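Local atomic coordinates of SnoaL-like domain-containing protein (Burkholderia thailandensis E264, PDB entry 3EC9), a protein that is of unknown function but adopts a SnoaL-type NTF2-like fold, whose relatives commonly bind small molecules or catalyse reactions in a pocket on the concave side of a curved sheet. Residues 22-25 against 31-34; 76-81 against 109-114. One frame throughout, in Å; residues are numbered along the deposited sequence.

Contact 1. Residues 22-25 against 31-34; sequences YAAS and AAMM
Ala24 and Ser25 on helix 14-26 receive the side chain of Met33 from helix 30-34, where the two consecutive helices of this NTF2-like alpha+beta fold pack across the short turn between them. The approach is close: the CA atoms of Ala24 and Met33 are 5.1 Å apart. Ala24 turns its methyl toward the second helix, and CB comes to 3.6 Å from Ala32 CB, a contact that one-carbon side chains permit.

Met33, a selenomethionine, can be followed outward in one of its two conformers. Its CB sets off neither toward nor away from the first helix, but CG, placed beside the backbone N by chi1 of -79°, lies 3.8 Å from Ala24 CB and 3.5 Å from Ser25 N. Beyond CG the chain is extended, which carries SE alongside Ser25, 3.8 Å from its CA. The terminal CE is modelled too close to that same carbon, so its exact position is doubtful.

No hydrogen bond links the segments, though Met33 O is hydrogen-bonded to His21 ND1 of the same first helix. The hydroxyl of Ser25 finds its partner elsewhere: with OG anti to the backbone N (chi1 179°), it hydrogen-bonds to O2 of a glycerol.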
ATOM      1  N   TYR B  22       7.939 -14.979   2.401  1.00 13.01           N
ATOM      2  CA  TYR B  22       6.785 -14.868   3.281  1.00 13.80           C
ATOM      3  C   TYR B  22       6.619 -16.099   4.167  1.00 13.89           C
ATOM      4  O   TYR B  22       6.318 -15.979   5.343  1.00 14.19           O
ATOM      5  CB  TYR B  22       5.514 -14.651   2.483  1.00 13.17           C
ATOM      6  CG  TYR B  22       5.278 -13.206   2.060  1.00 10.33           C
ATOM      7  CD1 TYR B  22       5.252 -12.156   2.980  1.00 10.92           C
ATOM      8  CD2 TYR B  22       5.016 -12.900   0.734  1.00 11.27           C
ATOM      9  CE1 TYR B  22       4.998 -10.797   2.571  1.00 10.66           C
ATOM     10  CE2 TYR B  22       4.789 -11.585   0.315  1.00  9.38           C
ATOM     11  CZ  TYR B  22       4.757 -10.557   1.235  1.00  7.32           C
ATOM     12  OH  TYR B  22       4.469  -9.300   0.784  1.00  9.94           O
ATOM     13  N   ALA B  23       6.884 -17.263   3.584  1.00 11.29           N
ATOM     14  CA  ALA B  23       6.804 -18.498   4.331  1.00 12.12           C
ATOM     15  C   ALA B  23       7.831 -18.500   5.472  1.00 12.42           C
ATOM     16  O   ALA B  23       7.513 -18.893   6.595  1.00 13.24           O
ATOM     17  CB  ALA B  23       6.990 -19.703   3.396  1.00 11.80           C
ATOM     18  N   ALA B  24       9.063 -18.103   5.168  1.00 12.26           N
ATOM     19  CA  ALA B  24      10.149 -18.029   6.153  1.00 12.90           C
ATOM     20  C   ALA B  24       9.820 -17.033   7.230  1.00 16.05           C
ATOM     21  O   ALA B  24      10.095 -17.259   8.407  1.00 14.46           O
ATOM     22  CB  ALA B  24      11.471 -17.672   5.470  1.00 13.80           C
ATOM     23  N   SER B  25       9.234 -15.913   6.821  1.00 14.51           N
ATOM     24  CA  SER B  25       8.925 -14.841   7.781  1.00 14.33           C
ATOM     25  C   SER B  25       7.857 -15.285   8.762  1.00 14.14           C
ATOM     26  O   SER B  25       7.942 -14.989   9.968  1.00 17.62           O
ATOM     27  CB  SER B  25       8.466 -13.593   7.020  1.00 15.37           C
ATOM     28  OG  SER B  25       8.144 -12.563   7.923  1.00 23.22           O
ATOM     29  N   ALA B  31      17.319 -16.676   8.638  1.00 18.12           N
ATOM     30  CA  ALA B  31      18.268 -17.093   7.614  1.00 16.76           C
ATOM     31  C   ALA B  31      17.561 -17.279   6.284  1.00 16.73           C
ATOM     32  O   ALA B  31      17.990 -16.739   5.259  1.00 16.14           O
ATOM     33  CB  ALA B  31      18.981 -18.397   8.004  1.00 20.37           C
ATOM     34  N   ALA B  32      16.452 -18.008   6.292  1.00 13.89           N
ATOM     35  CA  ALA B  32      15.671 -18.192   5.050  1.00 13.16           C
ATOM     36  C   ALA B  32      15.001 -16.882   4.591  1.00 14.28           C
ATOM     37  O   ALA B  32      14.952 -16.604   3.394  1.00 12.73           O
ATOM     38  CB  ALA B  32      14.608 -19.316   5.209  1.00 13.07           C
HETATM   39  N   MSE B  33      14.486 -16.084   5.522  0.50 16.18           N
HETATM   40  CA  MSE B  33      13.909 -14.783   5.151  0.50 18.20           C
HETATM   41  C   MSE B  33      14.843 -13.968   4.290  0.50 15.15           C
HETATM   42  O   MSE B  33      14.412 -13.373   3.298  0.50 15.10           O
HETATM   43  CB  MSE B  33      13.630 -13.944   6.376  0.50 18.55           C
HETATM   44  CG  MSE B  33      12.381 -14.314   7.087  0.50 22.92           C
HETATM   45 SE   MSE B  33      12.215 -13.041   8.530  0.37 29.73          SE
HETATM   46  CE  MSE B  33      11.299 -14.182   9.777  0.50 21.40           C
HETATM   47  N   MSE B  34      16.115 -13.918   4.694  1.00 13.36           N
HETATM   48  CA  MSE B  34      17.095 -13.042   4.064  1.00 13.93           C
HETATM   49  C   MSE B  34      17.948 -13.707   2.968  1.00 13.33           C
HETATM   50  O   MSE B  34      18.775 -13.050   2.336  1.00 14.25           O
HETATM   51  CB  MSE B  34      18.041 -12.416   5.131  1.00 15.72           C
HETATM   52  CG  MSE B  34      17.375 -11.614   6.239  1.00 17.04           C
HETATM   53 SE   MSE B  34      16.777  -9.856   5.565  0.75 14.74          SE
HETATM   54  CE  MSE B  34      14.989 -10.358   5.279  1.00 13.32           C
TER

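Contact 2. Residues 76-81 against 109-114; sequences YTFKLD and CRVAHV
Phe78 on strand 73-86 meets Val111 and His113 on strand 106-118 across the curved, mixed sheet of the NTF2-like fold. The two are not sheet neighbours: strand 89-100 runs between them and hydrogen-bonds to both backbones. The short segments accordingly approach no nearer than 8.9 Å between axes and cross at -67°, evidence of how strongly the sheet twists and bends here, and side chains alone bridge the gap.

The aromatic contact is an edge-to-face pair, well tilted from perpendicular with planes at 52° and centroids 4.9 Å apart. His113 presents its CE1 edge to one face of Phe78, CE1 sitting off-centre toward the rim, while Leu80 N lies over the opposite face. Both ring nitrogens of His113 are hydrogen-bonded, ND1 to Tyr22 of helix 14-26 and NE2 to Tyr96 OH, which fixes the ring's rotation and leaves CE1, the carbon between them, directed at Phe78.

Apolar packing comes at the Phe78 edge. Val111 CG1 lies near the ring plane, 3.4 Å from CE1 and 3.7 Å from CD1, so valine and histidine address different aspects of one ring.

The ionic contact lies at one end, by the subunit interface on the Arg110 side. Arg110 starts out from its strand away from 76-81, but its chain bends at both chi2 and chi3 and brings the guanidinium back. In one of the two deposited conformers of Asp81, the carboxylate and guanidinium are nearly coplanar. Each group also has a stronger partner: Arg95 for Asp81, and Glu126 of the second subunit for Arg110, through NH2. The salt bridge between the segments uses the other terminal nitrogen, with Arg110 NH1 3.0 Å from Asp81 OD2.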
ATOM      1  N   TYR B  76       3.480  -9.535  16.944  1.00 12.97           N
ATOM      2  CA  TYR B  76       3.458  -8.815  15.678  1.00 10.73           C
ATOM      3  C   TYR B  76       3.385  -9.828  14.531  1.00 14.68           C
ATOM      4  O   TYR B  76       4.258 -10.682  14.394  1.00 15.01           O
ATOM      5  CB  TYR B  76       4.680  -7.885  15.471  1.00 12.58           C
ATOM      6  CG  TYR B  76       4.340  -6.856  14.394  1.00 14.02           C
ATOM      7  CD1 TYR B  76       4.466  -7.142  13.028  1.00 14.79           C
ATOM      8  CD2 TYR B  76       3.831  -5.622  14.736  1.00 12.64           C
ATOM      9  CE1 TYR B  76       4.084  -6.214  12.065  1.00 14.96           C
ATOM     10  CE2 TYR B  76       3.497  -4.691  13.790  1.00 12.62           C
ATOM     11  CZ  TYR B  76       3.594  -5.011  12.445  1.00 14.22           C
ATOM     12  OH  TYR B  76       3.241  -4.048  11.515  1.00 15.59           O
ATOM     13  N   THR B  77       2.330  -9.729  13.725  1.00 12.02           N
ATOM     14  CA  THR B  77       2.019 -10.763  12.720  1.00 12.44           C
ATOM     15  C   THR B  77       1.646 -10.150  11.375  1.00 14.06           C
ATOM     16  O   THR B  77       0.951  -9.141  11.341  1.00 13.63           O
ATOM     17  CB  THR B  77       0.805 -11.589  13.228  1.00 12.43           C
ATOM     18  OG1 THR B  77       1.135 -12.199  14.488  1.00 19.05           O
ATOM     19  CG2 THR B  77       0.421 -12.693  12.256  1.00 17.78           C
ATOM     20  N   PHE B  78       2.078 -10.802  10.297  1.00 14.83           N
ATOM     21  CA  PHE B  78       1.596 -10.519   8.951  1.00 11.87           C
ATOM     22  C   PHE B  78       0.894 -11.753   8.445  1.00 14.12           C
ATOM     23  O   PHE B  78       1.444 -12.850   8.534  1.00 14.29           O
ATOM     24  CB  PHE B  78       2.725 -10.155   7.985  1.00 10.87           C
ATOM     25  CG  PHE B  78       2.266 -10.024   6.578  1.00 10.18           C
ATOM     26  CD1 PHE B  78       1.371  -9.025   6.220  1.00 11.30           C
ATOM     27  CD2 PHE B  78       2.699 -10.914   5.620  1.00 12.10           C
ATOM     28  CE1 PHE B  78       0.927  -8.920   4.918  1.00 14.36           C
ATOM     29  CE2 PHE B  78       2.257 -10.809   4.331  1.00 11.96           C
ATOM     30  CZ  PHE B  78       1.360  -9.796   3.986  1.00 13.01           C
ATOM     31  N   LYS B  79      -0.311 -11.543   7.950  1.00  9.02           N
ATOM     32  CA  LYS B  79      -1.098 -12.603   7.346  1.00 12.70           C
ATOM     33  C   LYS B  79      -1.278 -12.262   5.871  1.00 12.66           C
ATOM     34  O   LYS B  79      -1.903 -11.283   5.520  1.00 13.08           O
ATOM     35  CB  LYS B  79      -2.452 -12.775   8.053  1.00 15.23           C
ATOM     36  CG  LYS B  79      -2.351 -13.220   9.515  1.00 25.59           C
ATOM     37  N   LEU B  80      -0.713 -13.086   4.995  1.00 10.93           N
ATOM     38  CA  LEU B  80      -0.812 -12.904   3.567  1.00 10.57           C
ATOM     39  C   LEU B  80      -2.168 -13.337   3.037  1.00 11.58           C
ATOM     40  O   LEU B  80      -2.580 -14.478   3.277  1.00 12.69           O
ATOM     41  CB  LEU B  80       0.263 -13.730   2.882  1.00  9.46           C
ATOM     42  CG  LEU B  80       0.479 -13.534   1.378  1.00 10.46           C
ATOM     43  CD1 LEU B  80       0.941 -12.119   1.005  1.00 12.77           C
ATOM     44  CD2 LEU B  80       1.437 -14.597   0.794  1.00 11.49           C
ATOM     45  N   ASP B  81      -2.825 -12.422   2.321  0.50  9.96           N
ATOM     46  CA  ASP B  81      -4.146 -12.639   1.755  0.50  9.06           C
ATOM     47  C   ASP B  81      -4.097 -12.848   0.232  0.50 10.29           C
ATOM     48  O   ASP B  81      -4.855 -13.650  -0.312  0.50 12.78           O
ATOM     49  CB  ASP B  81      -5.086 -11.471   2.108  0.50  8.91           C
ATOM     50  CG  ASP B  81      -5.486 -11.437   3.597  0.50 16.12           C
ATOM     51  OD1 ASP B  81      -5.589 -12.498   4.255  0.50 14.17           O
ATOM     52  OD2 ASP B  81      -5.707 -10.321   4.111  0.50 12.07           O
ATOM     53  N   CYS B 109      -4.599  -3.968  10.812  1.00  9.13           N
ATOM     54  CA  CYS B 109      -4.816  -3.121   9.618  1.00 12.05           C
ATOM     55  C   CYS B 109      -4.329  -3.787   8.328  1.00 10.38           C
ATOM     56  O   CYS B 109      -3.692  -4.854   8.357  1.00 11.38           O
ATOM     57  CB  CYS B 109      -4.128  -1.760   9.822  1.00 11.20           C
ATOM     58  SG  CYS B 109      -2.291  -1.829   9.695  1.00 12.52           S
ATOM     59  N   ARG B 110      -4.604  -3.146   7.205  1.00 10.23           N
ATOM     60  CA  ARG B 110      -4.187  -3.645   5.911  1.00  8.02           C
ATOM     61  C   ARG B 110      -2.792  -3.202   5.547  1.00  9.63           C
ATOM     62  O   ARG B 110      -2.262  -2.183   6.044  1.00 10.10           O
ATOM     63  CB  ARG B 110      -5.189  -3.201   4.844  1.00  9.51           C
ATOM     64  CG  ARG B 110      -6.618  -3.782   5.032  1.00 11.05           C
ATOM     65  CD  ARG B 110      -6.659  -5.188   4.613  1.00 11.60           C
ATOM     66  NE  ARG B 110      -6.764  -5.327   3.160  1.00 14.35           N
ATOM     67  CZ  ARG B 110      -6.589  -6.467   2.501  1.00 15.05           C
ATOM     68  NH1 ARG B 110      -6.186  -7.557   3.138  1.00 15.71           N
ATOM     69  NH2 ARG B 110      -6.818  -6.530   1.200  1.00 12.77           N
ATOM     70  N   VAL B 111      -2.186  -3.956   4.642  1.00  9.26           N
ATOM     71  CA  VAL B 111      -0.854  -3.650   4.150  1.00  9.76           C
ATOM     72  C   VAL B 111      -0.693  -4.229   2.747  1.00  9.92           C
ATOM     73  O   VAL B 111      -1.195  -5.318   2.447  1.00  9.99           O
ATOM     74  CB  VAL B 111       0.284  -4.149   5.082  1.00  8.61           C
ATOM     75  CG1 VAL B 111       0.170  -5.635   5.396  1.00  9.77           C
ATOM     76  CG2 VAL B 111       1.664  -3.784   4.462  1.00 11.76           C
ATOM     77  N   ALA B 112       0.001  -3.480   1.890  1.00 10.32           N
ATOM     78  CA  ALA B 112       0.535  -3.992   0.642  1.00  9.90           C
ATOM     79  C   ALA B 112       2.063  -3.826   0.641  1.00  9.52           C
ATOM     80  O   ALA B 112       2.607  -2.815   1.182  1.00 11.13           O
ATOM     81  CB  ALA B 112      -0.077  -3.282  -0.580  1.00 10.68           C
ATOM     82  N   HIS B 113       2.754  -4.822   0.072  1.00  9.61           N
ATOM     83  CA  HIS B 113       4.198  -4.823  -0.114  1.00  8.64           C
ATOM     84  C   HIS B 113       4.526  -4.971  -1.588  1.00  9.38           C
ATOM     85  O   HIS B 113       4.036  -5.889  -2.248  1.00 10.73           O
ATOM     86  CB  HIS B 113       4.857  -6.001   0.568  1.00 10.15           C
ATOM     87  CG  HIS B 113       4.557  -6.116   2.017  1.00  9.46           C
ATOM     88  ND1 HIS B 113       4.286  -7.318   2.625  1.00 10.31           N
ATOM     89  CD2 HIS B 113       4.556  -5.184   2.999  1.00  9.53           C
ATOM     90  CE1 HIS B 113       4.094  -7.119   3.915  1.00 12.03           C
ATOM     91  NE2 HIS B 113       4.289  -5.844   4.176  1.00 10.85           N
ATOM     92  N   VAL B 114       5.326  -4.044  -2.090  1.00  8.28           N
ATOM     93  CA  VAL B 114       5.796  -4.103  -3.479  1.00 10.23           C
ATOM     94  C   VAL B 114       7.264  -4.549  -3.515  1.00 11.10           C
ATOM     95  O   VAL B 114       8.122  -3.969  -2.836  1.00  9.26           O
ATOM     96  CB  VAL B 114       5.651  -2.731  -4.215  1.00  9.79           C
ATOM     97  CG1 VAL B 114       6.235  -2.825  -5.646  1.00 10.70           C
ATOM     98  CG2 VAL B 114       4.181  -2.274  -4.215  1.00 10.82           C
TER

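Overall arrangement
Tyr22 joins the two contacts, whose centres are about 15 Å apart: it belongs to the helix of contact 1, yet its CB leaves away from 31-34, and the ring packs against the sheet of contact 2. Its OH lies 2.7 Å from His113 ND1, its CE1 packs 3.3 Å from Phe78 CE2, and its CE2 reaches Leu80 CD1 at 3.9 Å. One helix face takes helix 30-34, and Tyr22 takes the same helix to the sheet. A glycerol lies about 3 Å from the side chain of Ser25, and glycerol, possibly the same molecule, about 4 Å from that of Phe78; probably from the crystallisation liquor, it is consistent with a pocket between helix and sheet, as in other NTF2-like proteins.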